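Local atomic coordinates of ribonuclease VapC (Klebsiella pneumoniae, PDB entry 7BY3), a protein that probably acts as the toxin of a toxin-antitoxin system, a magnesium-dependent ribonuclease of the PIN domain family that cleaves RNA. Residues Ile92-Ala97 / Lys110-Ile115; Asp15-Arg20 / Gln55-Ala60. One frame throughout, in Å; residues are numbered along the deposited sequence.

Contact 1. Residues Ile92-Ala97 / Lys110-Ile115; sequences IILATA and KDFAGI
Leu-94 turns its CG opposite the backbone N (chi1 -178°), which carries both methyls off helix 88-99 to meet Phe-112 and Ile-115. On Ile-115 the branch methyl CG2 lies opposite the backbone N while CG1 stands beside it (chi1 -59°), and it is CG2 that faces the leucine. The fork of Leu-94 thus has two neighbours. Leu-94 CD2 lies 3.6 Å from CE1 of Phe-112, at the edge of the ring and near its plane, and 3.7 Å from CG2 of Ile-115. Leu-94 CB also lies in the ring plane, 3.8 Å from Phe-112 CE1, so the leucine runs along one corner of the ring rather than over a face. Leu-94 and Phe-112 run antiparallel, one alongside the other. The CD1 methyl of Ile-115 adds a looser touch, 4.0 Å from Leu-94 CD2. All of this is apolar packing between buried side chains.

Phe-112 and Ile-115 are brought to the same leucine by a type II turn, closed by Ile-115 N to Phe-112 O at 3.2 Å. Gly-114 takes the positive phi of that turn, 92°. Inside the helix, Ile-92 O accepts from both Thr-96 N and Thr-96 OG1, which arrive from opposite faces of its carbonyl plane; the hydroxyl bond is 2.8 Å. Leu-104 of strand 103-105 touches both Leu-94 and Phe-112, tying the pair to the parallel sheet. The Phe-112 side chain also lies close to Asp-90 and Asp-9, the predicted magnesium ligands. The arrangement therefore joins helix 88-99 to the short helix and turn that follow strand 103-105, in the alpha/beta PIN domain, beside its probable acidic metal site.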
loop_
_atom_site.group_PDB
_atom_site.type_symbol
_atom_site.label_atom_id
_atom_site.label_comp_id
_atom_site.label_asym_id
_atom_site.label_seq_id
_atom_site.Cartn_x
_atom_site.Cartn_y
_atom_site.Cartn_z
ATOM N N ILE B 92 -7.756 -4.530 -1.013
ATOM C CA ILE B 92 -6.452 -4.703 -0.383
ATOM C C ILE B 92 -6.596 -5.186 1.059
ATOM O O ILE B 92 -5.855 -6.061 1.508
ATOM C CB ILE B 92 -5.636 -3.393 -0.422
ATOM C CG1 ILE B 92 -5.303 -3.025 -1.870
ATOM C CG2 ILE B 92 -4.356 -3.528 0.383
ATOM C CD1 ILE B 92 -4.707 -1.649 -2.035
ATOM N N ILE B 93 -7.564 -4.625 1.775
ATOM C CA ILE B 93 -7.817 -5.020 3.155
ATOM C C ILE B 93 -8.369 -6.446 3.212
ATOM O O ILE B 93 -8.027 -7.219 4.107
ATOM C CB ILE B 93 -8.786 -4.033 3.844
ATOM C CG1 ILE B 93 -8.055 -2.727 4.159
ATOM C CG2 ILE B 93 -9.344 -4.618 5.127
ATOM C CD1 ILE B 93 -8.950 -1.628 4.671
ATOM N N LEU B 94 -9.201 -6.802 2.238
ATOM C CA LEU B 94 -9.729 -8.159 2.148
ATOM C C LEU B 94 -8.637 -9.144 1.731
ATOM O O LEU B 94 -8.594 -10.275 2.212
ATOM C CB LEU B 94 -10.903 -8.218 1.166
ATOM C CG LEU B 94 -11.592 -9.577 1.008
ATOM C CD1 LEU B 94 -12.052 -10.111 2.356
ATOM C CD2 LEU B 94 -12.762 -9.483 0.043
ATOM N N ALA B 95 -7.753 -8.707 0.838
ATOM C CA ALA B 95 -6.632 -9.531 0.393
ATOM C C ALA B 95 -5.670 -9.807 1.540
ATOM O O ALA B 95 -5.130 -10.906 1.666
ATOM C CB ALA B 95 -5.902 -8.859 -0.755
ATOM N N THR B 96 -5.461 -8.793 2.371
ATOM C CA THR B 96 -4.596 -8.910 3.533
ATOM C C THR B 96 -5.145 -9.941 4.517
ATOM O O THR B 96 -4.396 -10.747 5.069
ATOM C CB THR B 96 -4.431 -7.547 4.235
ATOM O OG1 THR B 96 -3.771 -6.634 3.351
ATOM C CG2 THR B 96 -3.613 -7.688 5.506
ATOM N N ALA B 97 -6.458 -9.922 4.719
ATOM C CA ALA B 97 -7.110 -10.857 5.630
ATOM C C ALA B 97 -6.998 -12.293 5.128
ATOM O O ALA B 97 -6.649 -13.196 5.887
ATOM C CB ALA B 97 -8.569 -10.479 5.823
ATOM N N LYS B 110 -22.802 -3.438 2.644
ATOM C CA LYS B 110 -23.126 -3.113 1.262
ATOM C C LYS B 110 -22.117 -3.725 0.302
ATOM O O LYS B 110 -22.485 -4.354 -0.689
ATOM C CB LYS B 110 -23.179 -1.593 1.084
ATOM C CG LYS B 110 -23.677 -1.130 -0.269
ATOM C CD LYS B 110 -23.836 0.381 -0.294
ATOM C CE LYS B 110 -23.911 0.907 -1.715
ATOM N NZ LYS B 110 -23.182 0.029 -2.670
ATOM N N ASP B 111 -20.839 -3.531 0.605
ATOM C CA ASP B 111 -19.764 -4.085 -0.206
ATOM C C ASP B 111 -19.425 -5.548 0.108
ATOM O O ASP B 111 -19.141 -6.325 -0.801
ATOM C CB ASP B 111 -18.505 -3.225 -0.053
ATOM C CG ASP B 111 -18.690 -1.816 -0.593
ATOM O OD1 ASP B 111 -19.461 -1.643 -1.561
ATOM O OD2 ASP B 111 -18.060 -0.882 -0.052
ATOM N N PHE B 112 -19.428 -5.915 1.387
ATOM C CA PHE B 112 -18.854 -7.198 1.803
ATOM C C PHE B 112 -19.798 -8.382 2.049
ATOM O O PHE B 112 -19.329 -9.474 2.371
ATOM C CB PHE B 112 -18.017 -6.980 3.062
ATOM C CG PHE B 112 -16.635 -6.481 2.778
ATOM C CD1 PHE B 112 -15.682 -7.330 2.244
ATOM C CD2 PHE B 112 -16.288 -5.167 3.035
ATOM C CE1 PHE B 112 -14.409 -6.882 1.974
ATOM C CE2 PHE B 112 -15.012 -4.711 2.769
ATOM C CZ PHE B 112 -14.072 -5.571 2.237
ATOM N N ALA B 113 -21.103 -8.192 1.908
ATOM C CA ALA B 113 -22.033 -9.296 2.148
ATOM C C ALA B 113 -21.898 -10.374 1.072
ATOM O O ALA B 113 -21.804 -10.071 -0.113
ATOM C CB ALA B 113 -23.462 -8.788 2.214
ATOM N N GLY B 114 -21.891 -11.633 1.496
ATOM C CA GLY B 114 -21.728 -12.743 0.575
ATOM C C GLY B 114 -20.275 -13.144 0.417
ATOM O O GLY B 114 -19.958 -14.130 -0.245
ATOM N N ILE B 115 -19.388 -12.369 1.033
ATOM C CA ILE B 115 -17.959 -12.653 0.991
ATOM C C ILE B 115 -17.531 -13.440 2.224
ATOM O O ILE B 115 -17.687 -12.969 3.350
ATOM C CB ILE B 115 -17.130 -11.359 0.897
ATOM C CG1 ILE B 115 -17.514 -10.573 -0.360
ATOM C CG2 ILE B 115 -15.642 -11.677 0.900
ATOM C CD1 ILE B 115 -16.762 -9.270 -0.528
#

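Contact 2. Residues Asp15-Arg20 / Gln55-Ala60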
loop_
_atom_site.group_PDB
_atom_site.type_symbol
_atom_site.label_atom_id
_atom_site.label_comp_id
_atom_site.label_asym_id
_atom_site.label_seq_id
_atom_site.Cartn_x
_atom_site.Cartn_y
_atom_site.Cartn_z
ATOM N N ASP B 15 -14.505 4.263 14.934
ATOM C CA ASP B 15 -15.595 4.186 15.900
ATOM C C ASP B 15 -15.077 4.171 17.329
ATOM O O ASP B 15 -15.616 4.850 18.201
ATOM C CB ASP B 15 -16.445 2.943 15.653
ATOM C CG ASP B 15 -17.717 3.245 14.895
ATOM O OD1 ASP B 15 -17.982 4.432 14.615
ATOM O OD2 ASP B 15 -18.455 2.292 14.577
ATOM N N LEU B 16 -14.028 3.390 17.560
ATOM C CA LEU B 16 -13.441 3.264 18.887
ATOM C C LEU B 16 -12.885 4.588 19.389
ATOM O O LEU B 16 -13.227 5.036 20.482
ATOM C CB LEU B 16 -12.332 2.213 18.890
ATOM C CG LEU B 16 -11.552 2.154 20.203
ATOM C CD1 LEU B 16 -12.348 1.415 21.269
ATOM C CD2 LEU B 16 -10.190 1.523 19.994
ATOM N N PHE B 17 -12.025 5.208 18.586
ATOM C CA PHE B 17 -11.401 6.472 18.966
ATOM C C PHE B 17 -12.439 7.575 19.132
ATOM O O PHE B 17 -12.249 8.502 19.916
ATOM C CB PHE B 17 -10.351 6.890 17.936
ATOM C CG PHE B 17 -9.126 6.024 17.937
ATOM C CD1 PHE B 17 -8.344 5.912 19.074
ATOM C CD2 PHE B 17 -8.749 5.330 16.799
ATOM C CE1 PHE B 17 -7.214 5.116 19.079
ATOM C CE2 PHE B 17 -7.621 4.533 16.798
ATOM C CZ PHE B 17 -6.852 4.426 17.938
ATOM N N SER B 18 -13.542 7.457 18.400
ATOM C CA SER B 18 -14.617 8.436 18.480
ATOM C C SER B 18 -15.524 8.157 19.674
ATOM O O SER B 18 -16.467 8.900 19.938
ATOM C CB SER B 18 -15.432 8.447 17.185
ATOM O OG SER B 18 -14.625 8.828 16.084
ATOM N N GLY B 19 -15.229 7.080 20.398
ATOM C CA GLY B 19 -15.913 6.795 21.646
ATOM C C GLY B 19 -17.146 5.916 21.581
ATOM O O GLY B 19 -18.010 6.004 22.450
ATOM N N ARG B 20 -17.244 5.076 20.556
ATOM C CA ARG B 20 -18.352 4.130 20.462
ATOM C C ARG B 20 -18.046 2.830 21.203
ATOM O O ARG B 20 -17.106 2.115 20.858
ATOM C CB ARG B 20 -18.679 3.829 19.000
ATOM C CG ARG B 20 -19.016 5.056 18.175
ATOM C CD ARG B 20 -20.249 4.809 17.324
ATOM N NE ARG B 20 -20.510 5.905 16.398
ATOM C CZ ARG B 20 -21.601 6.004 15.645
ATOM N NH1 ARG B 20 -22.544 5.073 15.712
ATOM N NH2 ARG B 20 -21.752 7.038 14.829
ATOM N N GLN B 55 0.159 11.231 19.002
ATOM C CA GLN B 55 1.073 10.346 19.721
ATOM C C GLN B 55 0.311 9.220 20.415
ATOM O O GLN B 55 0.768 8.080 20.444
ATOM C CB GLN B 55 1.902 11.133 20.742
ATOM C CG GLN B 55 2.790 10.271 21.637
ATOM C CD GLN B 55 4.096 9.869 20.972
ATOM O OE1 GLN B 55 4.264 8.727 20.543
ATOM N NE2 GLN B 55 5.032 10.807 20.890
ATOM N N ARG B 56 -0.859 9.545 20.956
ATOM C CA ARG B 56 -1.662 8.572 21.694
ATOM C C ARG B 56 -2.332 7.554 20.773
ATOM O O ARG B 56 -2.515 6.397 21.149
ATOM C CB ARG B 56 -2.715 9.292 22.539
ATOM C CG ARG B 56 -2.341 9.422 24.009
ATOM C CD ARG B 56 -3.155 10.503 24.707
ATOM N NE ARG B 56 -2.530 11.819 24.594
ATOM C CZ ARG B 56 -3.135 12.965 24.892
ATOM N NH1 ARG B 56 -4.390 12.965 25.318
ATOM N NH2 ARG B 56 -2.484 14.115 24.761
ATOM N N THR B 57 -2.698 7.988 19.573
ATOM C CA THR B 57 -3.282 7.089 18.584
ATOM C C THR B 57 -2.224 6.137 18.053
ATOM O O THR B 57 -2.441 4.927 17.973
ATOM C CB THR B 57 -3.902 7.857 17.413
ATOM O OG1 THR B 57 -4.925 8.732 17.903
ATOM C CG2 THR B 57 -4.503 6.892 16.403
ATOM N N ARG B 58 -1.076 6.701 17.691
ATOM C CA ARG B 58 0.070 5.923 17.243
ATOM C C ARG B 58 0.477 4.893 18.300
ATOM O O ARG B 58 0.918 3.792 17.970
ATOM C CB ARG B 58 1.233 6.860 16.906
ATOM C CG ARG B 58 2.587 6.190 16.743
ATOM C CD ARG B 58 3.519 6.992 15.835
ATOM N NE ARG B 58 3.165 8.408 15.743
ATOM C CZ ARG B 58 3.460 9.326 16.662
ATOM N NH1 ARG B 58 4.111 8.983 17.764
ATOM N NH2 ARG B 58 3.095 10.587 16.479
ATOM N N MET B 59 0.304 5.252 19.569
ATOM C CA MET B 59 0.563 4.332 20.673
ATOM C C MET B 59 -0.408 3.157 20.666
ATOM O O MET B 59 -0.004 2.007 20.821
ATOM C CB MET B 59 0.479 5.063 22.015
ATOM C CG MET B 59 1.731 5.845 22.380
ATOM S SD MET B 59 1.566 6.738 23.939
ATOM C CE MET B 59 3.167 7.530 24.050
ATOM N N ALA B 60 -1.691 3.456 20.487
ATOM C CA ALA B 60 -2.722 2.425 20.495
ATOM C C ALA B 60 -2.626 1.524 19.268
ATOM O O ALA B 60 -2.822 0.313 19.362
ATOM C CB ALA B 60 -4.098 3.062 20.577
#
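Phe-17, at the C-terminal end of helix 10-17, points its ring at Thr-57 and Ala-60 of helix 54-61, a helix-to-helix contact within the PIN domain. Along 55-60, Thr-57 is the first residue to meet the ring. Its OG1 stands beside the backbone N (chi1 -59°), which leaves CG2 opposite that nitrogen and over one face of the Phe-17 ring, in a CH-pi contact 4.2 Å from the centroid and 28° off the normal. The methyl lies toward the far end of the ring: Thr-57 CG2 is 3.7 Å from Phe-17 CZ. The other branch, OG1, serves a different purpose, hydrogen-bonding an aromatic side chain of another protein chain and, weakly, Gln-53 O. Val-44 of helix 38-50 packs against both Phe-17 and Thr-57.

Behind Phe-17 the helix closes in a Schellman motif, with Gly-19 at positive phi and bonds from Gly-19 N to Leu-16 O and from Arg-20 N to Asp-15 O. Arg-20 NE also pairs with Asp-15 OD1 by charge alone, at 3.4 Å, the oxygen sitting off the plane of the guanidinium with no N-H pointing at it. One helical turn on from Thr-57, Ala-60 meets the far end of the ring from a second direction, at the edge and near the plane, its CB 4.0 Å from Phe-17 CE1 and 4.1 Å from Phe-17 CZ.

In the fold
The two contacts lie on opposite sides of the chain's centre, with centres about 23 Å apart and nearest atoms about 13 Å apart. They share no helix. Both are built from apolar packing around a phenylalanine, but contact 1 is wholly buried and meets its ring at the edge, whereas contact 2 uses a face as well and includes a partly exposed alanine. Their surroundings differ more. Contact 1 sits against the three-stranded parallel sheet near the predicted magnesium ligands, and another protein chain reaches just one of its residues, Ile-93. Contact 2 lies away from that site, and the other protein reaches much of it: its backbone stacks on the Phe-17 ring and an acidic side chain forms a salt bridge with Arg-20.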